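Local coordinates for protein dihydroorotase (PDB 3PNU) that probably catalyses the reversible, zinc-dependent cyclisation of carbamoyl aspartate to dihydroorotate in pyrimidine biosynthesis, at residues D32-L37 with V186-T191; L43-P48 with Y337-N342; P66-E71 with K98-K103. All blocks are in the same frame, centred on the assembly; numbering follows the deposited sequence.

Interaction 1 of 3, residues D32-L37 with V186-T191. With ZN (zinc ion), chain D; ZN (zinc ion), chain C.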
# COMPACT_ATOMS: atom_id res chain seq x y z
N ASP A 32 5.01 27.79 -3.58
CA ASP A 32 5.04 26.34 -3.50
C ASP A 32 6.38 26.03 -2.87
O ASP A 32 7.41 26.09 -3.55
CB ASP A 32 4.89 25.64 -4.85
CG ASP A 32 4.93 24.09 -4.72
OD1 ASP A 32 5.30 23.59 -3.63
OD2 ASP A 32 4.60 23.37 -5.68
N MET A 33 6.38 25.72 -1.57
CA MET A 33 7.65 25.48 -0.84
C MET A 33 8.28 24.09 -0.96
O MET A 33 9.23 23.78 -0.23
CB MET A 33 7.49 25.88 0.62
CG MET A 33 6.99 27.34 0.79
SD MET A 33 8.07 28.58 0.04
CE MET A 33 9.51 28.55 1.11
N HIS A 34 7.78 23.27 -1.88
CA HIS A 34 8.37 21.94 -2.09
C HIS A 34 7.99 21.45 -3.49
O HIS A 34 6.91 20.92 -3.68
CB HIS A 34 7.86 20.95 -1.02
CG HIS A 34 8.56 19.63 -1.04
ND1 HIS A 34 9.30 19.17 0.04
CD2 HIS A 34 8.67 18.68 -2.00
CE1 HIS A 34 9.81 17.98 -0.26
NE2 HIS A 34 9.45 17.67 -1.49
N LEU A 35 8.89 21.59 -4.46
CA LEU A 35 8.57 21.24 -5.84
C LEU A 35 9.69 20.54 -6.58
O LEU A 35 10.84 20.89 -6.45
CB LEU A 35 8.24 22.54 -6.61
CG LEU A 35 7.76 22.49 -8.07
CD1 LEU A 35 6.52 21.61 -8.22
CD2 LEU A 35 7.45 23.92 -8.61
N HIS A 36 9.31 19.54 -7.38
CA HIS A 36 10.26 18.80 -8.24
C HIS A 36 10.00 19.17 -9.70
O HIS A 36 8.90 18.96 -10.21
CB HIS A 36 10.11 17.29 -8.06
CG HIS A 36 10.52 16.82 -6.71
ND1 HIS A 36 11.83 16.56 -6.37
CD2 HIS A 36 9.79 16.59 -5.60
CE1 HIS A 36 11.89 16.18 -5.11
NE2 HIS A 36 10.66 16.19 -4.62
N LEU A 37 11.01 19.73 -10.37
CA LEU A 37 10.90 20.15 -11.77
C LEU A 37 11.74 19.28 -12.72
O LEU A 37 11.76 19.51 -13.94
CB LEU A 37 11.37 21.60 -11.93
CG LEU A 37 10.51 22.71 -11.35
CD1 LEU A 37 11.20 24.08 -11.57
CD2 LEU A 37 9.13 22.68 -11.96
N VAL A 186 13.01 22.44 8.68
CA VAL A 186 11.70 22.28 8.08
C VAL A 186 11.42 20.80 7.81
O VAL A 186 12.11 20.16 7.02
CB VAL A 186 11.54 23.09 6.78
CG1 VAL A 186 10.10 23.01 6.25
CG2 VAL A 186 11.92 24.54 7.04
N MET A 187 10.42 20.28 8.51
CA MET A 187 9.97 18.91 8.34
C MET A 187 9.12 18.90 7.07
O MET A 187 7.95 19.29 7.10
CB MET A 187 9.14 18.48 9.56
CG MET A 187 9.88 18.60 10.90
SD MET A 187 8.99 17.94 12.33
CE MET A 187 7.53 18.98 12.33
N GLU A 188 9.70 18.49 5.94
CA GLU A 188 8.95 18.47 4.67
C GLU A 188 7.84 17.47 4.63
O GLU A 188 7.87 16.45 5.33
CB GLU A 188 9.89 18.21 3.50
CG GLU A 188 10.89 19.34 3.28
CD GLU A 188 10.22 20.67 2.91
OE1 GLU A 188 9.07 20.68 2.38
OE2 GLU A 188 10.88 21.70 3.14
N HIS A 189 6.86 17.75 3.77
CA HIS A 189 5.66 16.92 3.59
C HIS A 189 5.30 16.04 4.79
O HIS A 189 5.40 14.82 4.73
CB HIS A 189 5.75 16.07 2.34
CG HIS A 189 7.07 15.39 2.15
ND1 HIS A 189 7.61 14.56 3.10
CD2 HIS A 189 7.92 15.38 1.10
CE1 HIS A 189 8.77 14.10 2.66
NE2 HIS A 189 8.97 14.57 1.44
N ILE A 190 4.89 16.65 5.88
CA ILE A 190 4.52 15.84 7.04
C ILE A 190 3.21 15.15 6.74
O ILE A 190 2.34 15.68 6.03
CB ILE A 190 4.46 16.62 8.33
CG1 ILE A 190 3.38 17.72 8.29
CG2 ILE A 190 5.84 17.23 8.63
CD1 ILE A 190 3.10 18.33 9.72
N THR A 191 3.08 13.95 7.30
CA THR A 191 1.93 13.10 7.06
C THR A 191 1.39 12.40 8.28
O THR A 191 0.52 11.56 8.15
CB THR A 191 2.35 12.01 6.09
OG1 THR A 191 3.37 11.21 6.70
CG2 THR A 191 2.89 12.63 4.77
ZN ZN D . 10.03 15.91 -2.51
ZN ZN C . 10.47 14.14 0.13
O HOH W 1 10.38 24.10 2.21
O HOH W 2 9.12 13.99 -1.37

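Interaction 2 of 3, residues L43-P48 with Y337-N342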
# COMPACT_ATOMS: atom_id res chain seq x y z
N LEU A 43 11.65 19.12 -17.65
CA LEU A 43 11.56 20.45 -17.09
C LEU A 43 10.77 21.38 -18.01
O LEU A 43 9.85 22.05 -17.56
CB LEU A 43 12.95 21.00 -16.84
CG LEU A 43 13.03 22.43 -16.33
CD1 LEU A 43 12.14 22.65 -15.11
CD2 LEU A 43 14.48 22.75 -16.01
N GLU A 44 11.12 21.39 -19.30
CA GLU A 44 10.44 22.25 -20.29
C GLU A 44 8.93 22.01 -20.37
O GLU A 44 8.16 22.90 -20.74
CB GLU A 44 11.06 22.07 -21.69
CG GLU A 44 12.54 22.47 -21.79
CD GLU A 44 13.23 21.99 -23.07
OE1 GLU A 44 12.53 21.53 -24.01
OE2 GLU A 44 14.49 22.05 -23.12
N LEU A 45 8.51 20.80 -20.02
CA LEU A 45 7.09 20.45 -20.07
C LEU A 45 6.29 20.82 -18.82
O LEU A 45 5.19 21.36 -18.93
CB LEU A 45 6.94 18.94 -20.33
CG LEU A 45 5.51 18.38 -20.32
CD1 LEU A 45 4.60 19.14 -21.26
CD2 LEU A 45 5.53 16.89 -20.66
N ILE A 46 6.83 20.53 -17.65
CA ILE A 46 6.11 20.78 -16.38
C ILE A 46 6.34 22.17 -15.73
O ILE A 46 5.43 22.72 -15.11
CB ILE A 46 6.44 19.68 -15.33
CG1 ILE A 46 7.90 19.80 -14.86
CG2 ILE A 46 6.17 18.32 -15.91
CD1 ILE A 46 8.28 18.84 -13.74
N ALA A 47 7.54 22.74 -15.89
CA ALA A 47 7.88 24.02 -15.26
C ALA A 47 6.81 25.08 -15.47
O ALA A 47 6.43 25.77 -14.53
CB ALA A 47 9.26 24.52 -15.71
N PRO A 48 6.35 25.25 -16.71
CA PRO A 48 5.29 26.21 -16.98
C PRO A 48 4.01 25.97 -16.21
O PRO A 48 3.31 26.90 -15.88
CB PRO A 48 5.01 26.01 -18.47
CG PRO A 48 6.36 25.68 -19.03
CD PRO A 48 7.02 24.81 -17.96
N TYR A 337 -0.29 15.54 -19.83
CA TYR A 337 0.31 16.79 -20.28
C TYR A 337 1.47 16.37 -21.19
O TYR A 337 2.57 16.08 -20.73
CB TYR A 337 0.72 17.69 -19.11
CG TYR A 337 -0.47 18.40 -18.44
CD1 TYR A 337 -0.81 19.71 -18.79
CD2 TYR A 337 -1.25 17.76 -17.49
CE1 TYR A 337 -1.89 20.36 -18.19
CE2 TYR A 337 -2.34 18.41 -16.90
CZ TYR A 337 -2.64 19.71 -17.25
OH TYR A 337 -3.71 20.35 -16.68
N GLU A 338 1.18 16.35 -22.48
CA GLU A 338 2.09 15.86 -23.52
C GLU A 338 3.04 16.85 -24.17
O GLU A 338 2.99 18.06 -23.97
CB GLU A 338 1.24 15.26 -24.66
CG GLU A 338 0.48 13.99 -24.29
CD GLU A 338 -0.72 13.72 -25.20
OE1 GLU A 338 -1.60 14.60 -25.32
OE2 GLU A 338 -0.80 12.60 -25.77
N ASP A 339 3.92 16.27 -24.97
CA ASP A 339 4.84 16.97 -25.82
C ASP A 339 5.63 15.91 -26.63
O ASP A 339 5.25 14.73 -26.68
CB ASP A 339 5.75 17.96 -25.04
CG ASP A 339 6.92 17.29 -24.33
OD1 ASP A 339 7.85 18.02 -23.94
OD2 ASP A 339 6.92 16.05 -24.19
N LYS A 340 6.71 16.37 -27.25
CA LYS A 340 7.60 15.59 -28.10
C LYS A 340 8.42 14.54 -27.36
O LYS A 340 8.64 13.43 -27.87
CB LYS A 340 8.53 16.63 -28.77
CG LYS A 340 9.54 16.19 -29.83
CD LYS A 340 10.37 17.46 -30.22
CE LYS A 340 11.47 17.23 -31.26
NZ LYS A 340 10.93 17.00 -32.63
N TYR A 341 8.85 14.86 -26.14
CA TYR A 341 9.74 13.97 -25.37
C TYR A 341 9.12 13.13 -24.23
O TYR A 341 9.59 12.02 -23.95
CB TYR A 341 10.89 14.82 -24.81
CG TYR A 341 11.57 15.69 -25.85
CD1 TYR A 341 12.64 15.21 -26.60
CD2 TYR A 341 11.15 17.00 -26.07
CE1 TYR A 341 13.27 16.00 -27.56
CE2 TYR A 341 11.78 17.81 -27.03
CZ TYR A 341 12.84 17.30 -27.77
OH TYR A 341 13.47 18.09 -28.72
N ASN A 342 8.10 13.66 -23.56
CA ASN A 342 7.48 12.99 -22.41
C ASN A 342 5.96 13.16 -22.36
O ASN A 342 5.38 13.94 -23.11
CB ASN A 342 8.08 13.54 -21.09
CG ASN A 342 9.53 13.10 -20.86
OD1 ASN A 342 9.81 11.92 -20.66
ND2 ASN A 342 10.45 14.07 -20.85

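Interaction 3 of 3, residues P66-E71 with K98-K103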
# COMPACT_ATOMS: atom_id res chain seq x y z
N PRO A 66 22.96 14.47 -8.01
CA PRO A 66 22.34 15.54 -7.23
C PRO A 66 23.16 16.82 -7.16
O PRO A 66 24.39 16.78 -7.06
CB PRO A 66 22.17 14.90 -5.84
CG PRO A 66 22.56 13.43 -6.00
CD PRO A 66 23.48 13.40 -7.15
N LEU A 67 22.47 17.95 -7.19
CA LEU A 67 23.10 19.25 -7.13
C LEU A 67 23.91 19.41 -5.85
O LEU A 67 23.33 19.54 -4.77
CB LEU A 67 22.05 20.35 -7.24
CG LEU A 67 21.16 20.25 -8.48
CD1 LEU A 67 20.18 21.39 -8.50
CD2 LEU A 67 21.99 20.23 -9.76
N CYS A 68 25.24 19.39 -5.98
CA CYS A 68 26.14 19.52 -4.82
C CYS A 68 27.21 20.60 -4.99
O CYS A 68 28.18 20.63 -4.22
CB CYS A 68 26.79 18.16 -4.49
SG CYS A 68 25.62 16.87 -3.89
N ASN A 69 27.06 21.49 -5.97
CA ASN A 69 28.00 22.61 -6.15
C ASN A 69 27.32 23.78 -6.86
O ASN A 69 26.34 23.59 -7.59
CB ASN A 69 29.29 22.17 -6.86
CG ASN A 69 29.07 21.76 -8.30
OD1 ASN A 69 28.53 22.52 -9.11
ND2 ASN A 69 29.51 20.55 -8.64
N LEU A 70 27.83 24.98 -6.63
CA LEU A 70 27.24 26.22 -7.18
C LEU A 70 27.14 26.28 -8.69
O LEU A 70 26.14 26.76 -9.24
CB LEU A 70 27.99 27.43 -6.67
CG LEU A 70 27.89 27.65 -5.15
CD1 LEU A 70 28.85 28.73 -4.66
CD2 LEU A 70 26.45 27.97 -4.76
N GLU A 71 28.18 25.79 -9.37
CA GLU A 71 28.23 25.81 -10.83
C GLU A 71 27.04 25.11 -11.43
O GLU A 71 26.34 25.65 -12.30
CB GLU A 71 29.53 25.17 -11.35
CG GLU A 71 30.83 25.94 -11.04
CD GLU A 71 31.18 25.99 -9.55
OE1 GLU A 71 31.87 26.95 -9.15
OE2 GLU A 71 30.77 25.07 -8.80
N LYS A 98 25.06 17.32 2.18
CA LYS A 98 26.27 16.55 2.41
C LYS A 98 27.05 17.42 3.40
O LYS A 98 26.57 18.49 3.75
CB LYS A 98 27.08 16.28 1.13
CG LYS A 98 27.91 17.44 0.62
CD LYS A 98 28.81 16.99 -0.53
CE LYS A 98 29.91 18.01 -0.79
NZ LYS A 98 30.84 17.59 -1.89
N ASN A 99 28.22 16.97 3.85
CA ASN A 99 28.99 17.70 4.88
C ASN A 99 29.74 18.95 4.44
O ASN A 99 30.95 19.07 4.66
CB ASN A 99 30.01 16.76 5.52
CG ASN A 99 29.37 15.52 6.08
OD1 ASN A 99 28.20 15.54 6.49
ND2 ASN A 99 30.13 14.43 6.09
N TYR A 100 29.04 19.91 3.84
CA TYR A 100 29.68 21.13 3.37
C TYR A 100 30.38 21.84 4.55
O TYR A 100 29.94 21.71 5.68
CB TYR A 100 28.66 22.07 2.76
CG TYR A 100 27.87 21.51 1.60
CD1 TYR A 100 26.51 21.21 1.71
CD2 TYR A 100 28.48 21.29 0.38
CE1 TYR A 100 25.78 20.72 0.62
CE2 TYR A 100 27.76 20.80 -0.71
CZ TYR A 100 26.41 20.51 -0.58
OH TYR A 100 25.75 20.02 -1.68
N ASP A 101 31.46 22.57 4.26
CA ASP A 101 32.19 23.33 5.31
C ASP A 101 31.73 24.80 5.32
O ASP A 101 31.03 25.24 4.42
CB ASP A 101 33.70 23.24 5.10
CG ASP A 101 34.14 23.84 3.78
OD1 ASP A 101 33.65 24.92 3.39
OD2 ASP A 101 35.00 23.22 3.12
N GLU A 102 32.15 25.54 6.33
CA GLU A 102 31.74 26.94 6.49
C GLU A 102 32.12 27.76 5.26
O GLU A 102 31.29 28.50 4.72
CB GLU A 102 32.35 27.54 7.76
CG GLU A 102 31.74 28.88 8.21
CD GLU A 102 32.09 30.08 7.31
OE1 GLU A 102 31.36 31.10 7.37
OE2 GLU A 102 33.09 30.00 6.55
N LYS A 103 33.36 27.62 4.80
CA LYS A 103 33.82 28.37 3.64
C LYS A 103 32.90 28.17 2.45
O LYS A 103 32.51 29.13 1.79
CB LYS A 103 35.28 28.01 3.29
CG LYS A 103 35.83 28.79 2.10
CD LYS A 103 37.35 28.68 1.92
CE LYS A 103 37.82 29.69 0.86
NZ LYS A 103 39.30 29.75 0.70

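Interaction 1 of 3, residues D32-L37 with V186-T191
H34 and E188 form a histidine-carboxylate pair at the mouth of the TIM barrel, beside the two zinc ions. H34 ND1 donates to E188 OE1, the two atoms 2.8 Å apart, with an N-H...O angle of 161°. The oxygen lies close to the imidazole plane, whereas the nitrogen stands well above the carboxylate plane. A chi1 of -171° turns CG of H34 away from the backbone N and carries the ring across to E188, whose chain bends at chi2 to bring the carboxylate back to the ring. T208 OG1 also bonds OE1, while a water 2.6 Å from E188 OE2 links that oxygen to M33 O. Histidine suits this place because its two nitrogens point to different partners: NE2 binds one zinc at 2.1 Å, joined by H36 NE2 and D261. H189 NE2 holds the other zinc at 2.0 Å with H155, and E188 CB lies over the centre of the H189 ring. The H34 and H189 rings meet obliquely, planes at 53°. One water bridges both zinc ions, and carboxylated K116 binds both. E188 is thus a second-shell residue: it helps fix the rotation of the H34 ring, which zinc holds at its other nitrogen, and probably makes that nitrogen a stronger donor.

Interaction 2 of 3, residues L43-P48 with Y337-N342
The carboxylate of D339 turns one face to L45, whose CD2 methyl sits almost directly above the plane, 3.9 Å from D339 CG. At the rim of the same carboxylate, D339 OD2 accepts the backbone N-H of N342 at 2.7 Å, a nearly straight bond met close to the line of the C-O bond, and a weak one from Y341 N. This is an Asx motif, and it closes the turn of the small beta-hairpin made by strands 337-338 and 343-344, which packs here on helix 40-51 of the TIM barrel. Another flat group of the turn, the Y341 ring, has K340 CG over one face, displaced toward the rim.

L45 carries nearly all of the contact from the helix side. Its first torsion (chi1 176°) sets CG opposite the backbone N and extends the fork into the hairpin, where the two methyls divide the work. CD1 rests against E338 O, 3.3 Å away, and CD2 against Y337 O. A branched aliphatic residue fits because its two methyls can each rest against a separate main-chain carbonyl, while aspartate suits the turn because its short side chain folds back onto the main-chain N-H groups; chi1 of 80° places CG between the backbone N and the carbonyl carbon. The Y337 side chain instead leads away from L45 toward L49 of the same helix and toward P283 and P346. Beyond the carboxylate, L45 CD2 also meets N342 at the end of the turn, just before strand 343-344, with N342 CB 4.2 Å from it.

Interaction 3 of 3, residues P66-E71 with K98-K103
The Y100 side chain points its hydroxyl at C68: the oxygen approaches the main chain and the root of the cysteine, with Y100 OH 3.2 Å from C68 CA and 3.5 Å from C68 CB. Both residues belong to loops that follow neighbouring parallel strands of the TIM barrel, 56-59 and 90-93, and lead into helices 70-84 and 102-108. The contact therefore ties together two successive beta-alpha connections.

The aromatic group is presented by its rim. C68 O lies at the edge near the ring plane, 3.5 Å from Y100 CE2, while K98 CG sits 3.5 Å above one face, over the centre. The hydroxyl itself bonds to F96 O, and F104 stacks on the ring, so that the side chain is held at its polar end as well as along its flat surface. Tyrosine suits the site because it is long enough to reach from its own loop to the C68 main chain and carries a donor for a backbone carbonyl at its far end. A small cysteine suits the other side, since its CB and CA can come up to the hydroxyl; chi1 of -66° turns SG beside the backbone N, leaving it farther from Y100 OH, at 3.9 Å.

Each loop then starts a helix with an N-cap: N69 OD1 takes the N-H of D72, and D101 OD1 that of F104. Just before the tyrosine, N99 is the centre of an inverse gamma turn, consistent with K98 CG lying over the ring. The bond of that turn runs from Y100 N to K98 O, at 2.9 Å.

How the interactions relate
Interaction 1 lies at the middle of the chain and is fully buried; interaction 2 is a surface contact, and interaction 3 is buried but peripheral. Interactions 1 and 2 meet directly: strand 31-35 is followed, after a short loop, by helix 40-51, and L37 packs on L43, I46 and A47, so the helix on which the hairpin packs also backs the metal-bearing segment. Interaction 3 touches neither, although helix 70-84, which starts there, receives L43 and A47. The chemistry follows position. Metal ligation and a histidine-carboxylate hydrogen bond mark the catalytic centre, a leucine against carbonyls and a carboxylate face marks the surface, and van der Waals contact at a tyrosine tip joins the outer loops.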